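Probable peptidyl-prolyl cis-trans isomerase (Mimivirus, PDB 2OSE) probably catalyses the cis-trans isomerisation of peptide bonds preceding proline, as a virally encoded cyclophilin that assembles as a homotrimer. Local coordinates at residues A[120-133]-A[163-177]. Sequence-based numbering, arbitrary orientation.
Sequences FYPHESKGLLSLVP and LDRDQVVIGQVYGGL
The imidazole of H123 is clamped between two methyl groups: V169 CG2 stands 3.5 Å from the ring centroid over one face, and L163 CD1 lies 4.0 Å from that centroid over the opposite face, both CH-pi contacts displaced toward the rim. With CG2 anti to its carbonyl carbon, V169 presents that branch to the ring, while CG1, anti to the backbone N, turns to Y121 CB. H123 NE2 is 3.1 Å from S130 OG, a hydrogen bond that limits the ring's rotation. A water then links S130 OG with Q167 OE1, and Q167 NE2 hydrogen-bonds to A191 O of the second subunit, at the trimer interface. Where F120 faces R165, the guanidinium lies flat on the phenyl ring, planes 7° apart and R165 CZ 3.8 Å from the F120 ring centroid, a cation-pi stack at the exposed margin.

S130 and V169 lie on strands 128-131 and 168-173, which pair antiparallel with a classic beta bulge: L129 O accepts from I170 N at 2.9 Å (162° at the hydrogen) and only weakly from G171 N. On the opposite sheet face, that of L129 and L131, I170 CD1 comes within 3.7 Å of both L129 CD2 and L131 CG; the I170 and L131 side chains cross at roughly a right angle. That apolar cluster continues onto helix 41-52, through F47 against L129 and V44 against I170. Strand 147-150 flanks strand 128-135, and strand 26-35 flanks strand 168-175, so the pair forms part of the wall of the cyclophilin beta-barrel.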
loop_
_atom_site.group_PDB
_atom_site.type_symbol
_atom_site.label_atom_id
_atom_site.label_comp_id
_atom_site.label_asym_id
_atom_site.label_seq_id
_atom_site.Cartn_x
_atom_site.Cartn_y
_atom_site.Cartn_z
ATOM N N PHE A 120 -15.179 -26.105 -17.746
ATOM C CA PHE A 120 -14.591 -24.800 -17.627
ATOM C C PHE A 120 -15.696 -23.764 -17.821
ATOM O O PHE A 120 -16.552 -23.927 -18.692
ATOM C CB PHE A 120 -13.506 -24.668 -18.696
ATOM C CG PHE A 120 -13.120 -23.259 -19.024
ATOM C CD1 PHE A 120 -12.179 -22.596 -18.265
ATOM C CD2 PHE A 120 -13.670 -22.621 -20.122
ATOM C CE1 PHE A 120 -11.812 -21.295 -18.577
ATOM C CE2 PHE A 120 -13.314 -21.319 -20.445
ATOM C CZ PHE A 120 -12.386 -20.661 -19.677
ATOM N N TYR A 121 -15.668 -22.709 -17.004
ATOM C CA TYR A 121 -16.616 -21.592 -17.109
ATOM C C TYR A 121 -15.866 -20.328 -17.517
ATOM O O TYR A 121 -14.911 -19.936 -16.853
ATOM C CB TYR A 121 -17.388 -21.382 -15.782
ATOM C CG TYR A 121 -18.207 -22.590 -15.408
ATOM C CD1 TYR A 121 -19.571 -22.666 -15.718
ATOM C CD2 TYR A 121 -17.618 -23.691 -14.803
ATOM C CE1 TYR A 121 -20.316 -23.817 -15.417
ATOM C CE2 TYR A 121 -18.357 -24.844 -14.502
ATOM C CZ TYR A 121 -19.703 -24.885 -14.815
ATOM O OH TYR A 121 -20.410 -26.016 -14.502
ATOM N N PRO A 122 -16.284 -19.692 -18.618
ATOM C CA PRO A 122 -15.627 -18.446 -19.069
ATOM C C PRO A 122 -15.708 -17.360 -17.996
ATOM O O PRO A 122 -16.569 -17.449 -17.085
ATOM C CB PRO A 122 -16.403 -18.046 -20.326
ATOM C CG PRO A 122 -17.164 -19.320 -20.758
ATOM C CD PRO A 122 -17.393 -20.116 -19.495
ATOM N N HIS A 123 -14.792 -16.384 -18.075
ATOM C CA HIS A 123 -14.584 -15.391 -17.004
ATOM C C HIS A 123 -14.907 -13.998 -17.556
ATOM O O HIS A 123 -14.104 -13.056 -17.459
ATOM C CB HIS A 123 -13.121 -15.479 -16.492
ATOM C CG HIS A 123 -12.917 -15.092 -15.050
ATOM N ND1 HIS A 123 -13.808 -14.309 -14.338
ATOM C CD2 HIS A 123 -11.875 -15.327 -14.212
ATOM C CE1 HIS A 123 -13.340 -14.111 -13.116
ATOM N NE2 HIS A 123 -12.173 -14.723 -13.013
ATOM N N GLU A 124 -16.095 -13.874 -18.131
ATOM C CA GLU A 124 -16.475 -12.686 -18.890
ATOM C C GLU A 124 -17.633 -11.847 -18.320
ATOM O O GLU A 124 -17.947 -10.780 -18.847
ATOM C CB GLU A 124 -16.846 -13.128 -20.305
ATOM C CG GLU A 124 -15.889 -14.151 -20.893
ATOM C CD GLU A 124 -16.092 -14.354 -22.379
ATOM O OE1 GLU A 124 -17.236 -14.652 -22.800
ATOM O OE2 GLU A 124 -15.093 -14.190 -23.110
ATOM N N SER A 125 -18.263 -12.336 -17.255
ATOM C CA SER A 125 -19.500 -11.781 -16.748
ATOM C C SER A 125 -19.361 -11.264 -15.340
ATOM O O SER A 125 -18.486 -11.702 -14.566
ATOM C CB SER A 125 -20.595 -12.856 -16.723
ATOM O OG SER A 125 -20.721 -13.431 -17.977
ATOM N N LYS A 126 -20.268 -10.340 -15.026
ATOM C CA LYS A 126 -20.423 -9.767 -13.686
ATOM C C LYS A 126 -20.838 -10.839 -12.690
ATOM O O LYS A 126 -21.594 -11.753 -13.031
ATOM C CB LYS A 126 -21.531 -8.710 -13.745
ATOM C CG LYS A 126 -21.808 -7.959 -12.449
ATOM C CD LYS A 126 -22.856 -6.912 -12.784
ATOM C CE LYS A 126 -23.014 -5.867 -11.731
ATOM N NZ LYS A 126 -23.875 -4.806 -12.356
ATOM N N GLY A 127 -20.380 -10.705 -11.447
ATOM C CA GLY A 127 -20.802 -11.609 -10.384
ATOM C C GLY A 127 -20.328 -13.034 -10.515
ATOM O O GLY A 127 -20.970 -13.939 -9.994
ATOM N N LEU A 128 -19.196 -13.255 -11.184
ATOM C CA LEU A 128 -18.553 -14.570 -11.169
ATOM C C LEU A 128 -17.582 -14.662 -10.043
ATOM O O LEU A 128 -16.828 -13.696 -9.808
ATOM C CB LEU A 128 -17.831 -14.829 -12.495
ATOM C CG LEU A 128 -18.717 -14.910 -13.732
ATOM C CD1 LEU A 128 -17.835 -15.220 -14.919
ATOM C CD2 LEU A 128 -19.757 -16.032 -13.581
ATOM N N LEU A 129 -17.611 -15.798 -9.333
ATOM C CA LEU A 129 -16.685 -16.130 -8.259
ATOM C C LEU A 129 -15.530 -16.975 -8.812
ATOM O O LEU A 129 -15.777 -17.934 -9.555
ATOM C CB LEU A 129 -17.381 -16.989 -7.177
ATOM C CG LEU A 129 -16.483 -17.562 -6.063
ATOM C CD1 LEU A 129 -16.031 -16.433 -5.129
ATOM C CD2 LEU A 129 -17.189 -18.682 -5.290
ATOM N N SER A 130 -14.303 -16.663 -8.396
ATOM C CA SER A 130 -13.135 -17.398 -8.895
ATOM C C SER A 130 -12.087 -17.531 -7.806
ATOM O O SER A 130 -12.165 -16.837 -6.782
ATOM C CB SER A 130 -12.603 -16.760 -10.188
ATOM O OG SER A 130 -12.181 -15.399 -10.012
ATOM N N LEU A 131 -11.153 -18.466 -7.973
ATOM C CA LEU A 131 -10.079 -18.620 -6.987
ATOM C C LEU A 131 -8.789 -18.005 -7.547
ATOM O O LEU A 131 -8.481 -18.160 -8.707
ATOM C CB LEU A 131 -9.857 -20.088 -6.587
ATOM C CG LEU A 131 -11.039 -20.760 -5.895
ATOM C CD1 LEU A 131 -10.746 -22.258 -5.626
ATOM C CD2 LEU A 131 -11.463 -20.028 -4.594
ATOM N N VAL A 132 -8.061 -17.292 -6.698
ATOM C CA VAL A 132 -6.876 -16.568 -7.153
ATOM C C VAL A 132 -5.638 -17.482 -6.995
ATOM O O VAL A 132 -5.371 -17.984 -5.893
ATOM C CB VAL A 132 -6.727 -15.237 -6.376
ATOM C CG1 VAL A 132 -5.443 -14.467 -6.801
ATOM C CG2 VAL A 132 -7.994 -14.354 -6.577
ATOM N N PRO A 133 -4.906 -17.720 -8.098
ATOM C CA PRO A 133 -3.740 -18.598 -8.013
ATOM C C PRO A 133 -2.552 -17.923 -7.274
ATOM O O PRO A 133 -2.512 -16.695 -7.106
ATOM C CB PRO A 133 -3.380 -18.854 -9.480
ATOM C CG PRO A 133 -3.894 -17.667 -10.207
ATOM C CD PRO A 133 -5.102 -17.177 -9.457
ATOM N N LEU A 163 -7.212 -10.899 -17.157
ATOM C CA LEU A 163 -7.048 -11.897 -16.095
ATOM C C LEU A 163 -6.465 -13.166 -16.674
ATOM O O LEU A 163 -6.857 -13.576 -17.756
ATOM C CB LEU A 163 -8.373 -12.204 -15.385
ATOM C CG LEU A 163 -9.001 -11.105 -14.491
ATOM C CD1 LEU A 163 -10.433 -11.501 -14.098
ATOM C CD2 LEU A 163 -8.162 -10.807 -13.244
ATOM N N ASP A 164 -5.536 -13.774 -15.937
ATOM C CA ASP A 164 -4.961 -15.048 -16.312
ATOM C C ASP A 164 -6.053 -16.132 -16.338
ATOM O O ASP A 164 -6.944 -16.155 -15.482
ATOM C CB ASP A 164 -3.865 -15.417 -15.322
ATOM C CG ASP A 164 -2.897 -16.462 -15.874
ATOM O OD1 ASP A 164 -3.251 -17.654 -15.853
ATOM O OD2 ASP A 164 -1.776 -16.088 -16.297
ATOM N N ARG A 165 -5.995 -17.002 -17.339
ATOM C CA ARG A 165 -6.848 -18.204 -17.403
ATOM C C ARG A 165 -6.825 -18.980 -16.078
ATOM O O ARG A 165 -7.799 -19.668 -15.731
ATOM C CB ARG A 165 -6.354 -19.078 -18.553
ATOM C CG ARG A 165 -6.856 -20.489 -18.595
ATOM C CD ARG A 165 -7.929 -20.701 -19.647
ATOM N NE ARG A 165 -8.385 -22.098 -19.642
ATOM C CZ ARG A 165 -9.177 -22.627 -20.572
ATOM N NH1 ARG A 165 -9.603 -21.870 -21.589
ATOM N NH2 ARG A 165 -9.543 -23.905 -20.492
ATOM N N ASP A 166 -5.726 -18.845 -15.330
ATOM C CA ASP A 166 -5.585 -19.484 -14.033
ATOM C C ASP A 166 -6.459 -18.845 -12.943
ATOM O O ASP A 166 -6.507 -19.351 -11.831
ATOM C CB ASP A 166 -4.130 -19.447 -13.552
ATOM C CG ASP A 166 -3.191 -20.311 -14.389
ATOM O OD1 ASP A 166 -3.651 -21.273 -15.054
ATOM O OD2 ASP A 166 -1.969 -20.016 -14.343
ATOM N N GLN A 167 -7.083 -17.713 -13.252
ATOM C CA GLN A 167 -8.065 -17.095 -12.361
ATOM C C GLN A 167 -9.352 -17.860 -12.605
ATOM O O GLN A 167 -10.220 -17.423 -13.363
ATOM C CB GLN A 167 -8.194 -15.596 -12.652
ATOM C CG GLN A 167 -6.869 -14.790 -12.418
ATOM C CD GLN A 167 -6.736 -14.161 -11.042
ATOM O OE1 GLN A 167 -7.392 -14.559 -10.084
ATOM N NE2 GLN A 167 -5.881 -13.136 -10.948
ATOM N N VAL A 168 -9.453 -19.017 -11.967
ATOM C CA VAL A 168 -10.445 -20.049 -12.338
ATOM C C VAL A 168 -11.847 -19.846 -11.719
ATOM O O VAL A 168 -12.000 -19.829 -10.501
ATOM C CB VAL A 168 -9.897 -21.479 -12.014
ATOM C CG1 VAL A 168 -9.669 -21.642 -10.511
ATOM C CG2 VAL A 168 -10.876 -22.594 -12.528
ATOM N N VAL A 169 -12.847 -19.709 -12.590
ATOM C CA VAL A 169 -14.244 -19.523 -12.202
ATOM C C VAL A 169 -14.828 -20.800 -11.578
ATOM O O VAL A 169 -14.814 -21.879 -12.200
ATOM C CB VAL A 169 -15.093 -19.085 -13.406
ATOM C CG1 VAL A 169 -16.618 -18.957 -13.046
ATOM C CG2 VAL A 169 -14.582 -17.788 -13.945
ATOM N N ILE A 170 -15.344 -20.656 -10.365
ATOM C CA ILE A 170 -15.922 -21.759 -9.592
ATOM C C ILE A 170 -17.382 -21.497 -9.149
ATOM O O ILE A 170 -17.963 -22.342 -8.465
ATOM C CB ILE A 170 -15.083 -22.107 -8.331
ATOM C CG1 ILE A 170 -14.924 -20.896 -7.395
ATOM C CG2 ILE A 170 -13.663 -22.702 -8.699
ATOM C CD1 ILE A 170 -14.676 -21.342 -5.987
ATOM N N GLY A 171 -17.972 -20.360 -9.555
ATOM C CA GLY A 171 -19.311 -20.032 -9.093
ATOM C C GLY A 171 -19.847 -18.747 -9.660
ATOM O O GLY A 171 -19.135 -18.037 -10.378
ATOM N N GLN A 172 -21.105 -18.426 -9.312
ATOM C CA GLN A 172 -21.762 -17.172 -9.737
ATOM C C GLN A 172 -22.625 -16.671 -8.583
ATOM O O GLN A 172 -23.179 -17.455 -7.854
ATOM C CB GLN A 172 -22.692 -17.410 -10.935
ATOM C CG GLN A 172 -23.854 -18.375 -10.592
ATOM C CD GLN A 172 -24.837 -18.583 -11.738
ATOM O OE1 GLN A 172 -25.598 -17.669 -12.109
ATOM N NE2 GLN A 172 -24.841 -19.795 -12.298
ATOM N N VAL A 173 -22.802 -15.365 -8.508
ATOM C CA VAL A 173 -23.711 -14.713 -7.591
ATOM C C VAL A 173 -25.112 -14.835 -8.169
ATOM O O VAL A 173 -25.336 -14.398 -9.289
ATOM C CB VAL A 173 -23.320 -13.205 -7.415
ATOM C CG1 VAL A 173 -24.361 -12.469 -6.551
ATOM C CG2 VAL A 173 -21.911 -13.076 -6.768
ATOM N N TYR A 174 -26.046 -15.440 -7.439
ATOM C CA TYR A 174 -27.443 -15.515 -7.954
ATOM C C TYR A 174 -28.415 -14.587 -7.178
ATOM O O TYR A 174 -29.613 -14.516 -7.501
ATOM C CB TYR A 174 -27.951 -16.975 -7.993
ATOM C CG TYR A 174 -28.057 -17.633 -6.617
ATOM C CD1 TYR A 174 -29.223 -17.551 -5.877
ATOM C CD2 TYR A 174 -26.953 -18.295 -6.041
ATOM C CE1 TYR A 174 -29.308 -18.130 -4.599
ATOM C CE2 TYR A 174 -27.040 -18.882 -4.789
ATOM C CZ TYR A 174 -28.227 -18.792 -4.078
ATOM O OH TYR A 174 -28.313 -19.357 -2.835
ATOM N N GLY A 175 -27.882 -13.886 -6.183
ATOM C CA GLY A 175 -28.619 -12.921 -5.387
ATOM C C GLY A 175 -27.620 -11.931 -4.811
ATOM O O GLY A 175 -26.565 -12.346 -4.321
ATOM N N GLY A 176 -27.909 -10.625 -4.904
ATOM C CA GLY A 176 -26.983 -9.617 -4.356
ATOM C C GLY A 176 -26.055 -8.938 -5.346
ATOM O O GLY A 176 -25.095 -8.304 -4.947
ATOM N N LEU A 177 -26.330 -9.045 -6.643
ATOM C CA LEU A 177 -25.621 -8.240 -7.628
ATOM C C LEU A 177 -25.770 -6.753 -7.348
ATOM O O LEU A 177 -24.842 -5.975 -7.629
ATOM C CB LEU A 177 -26.106 -8.519 -9.059
ATOM C CG LEU A 177 -25.889 -9.943 -9.579
ATOM C CD1 LEU A 177 -26.490 -10.018 -10.945
ATOM C CD2 LEU A 177 -24.383 -10.169 -9.657
HETATM O O HOH W 1 -13.834 -22.795 -14.604
HETATM O O HOH W 2 -12.582 -20.338 -15.494
HETATM O O HOH W 3 -9.646 -15.791 -9.581
#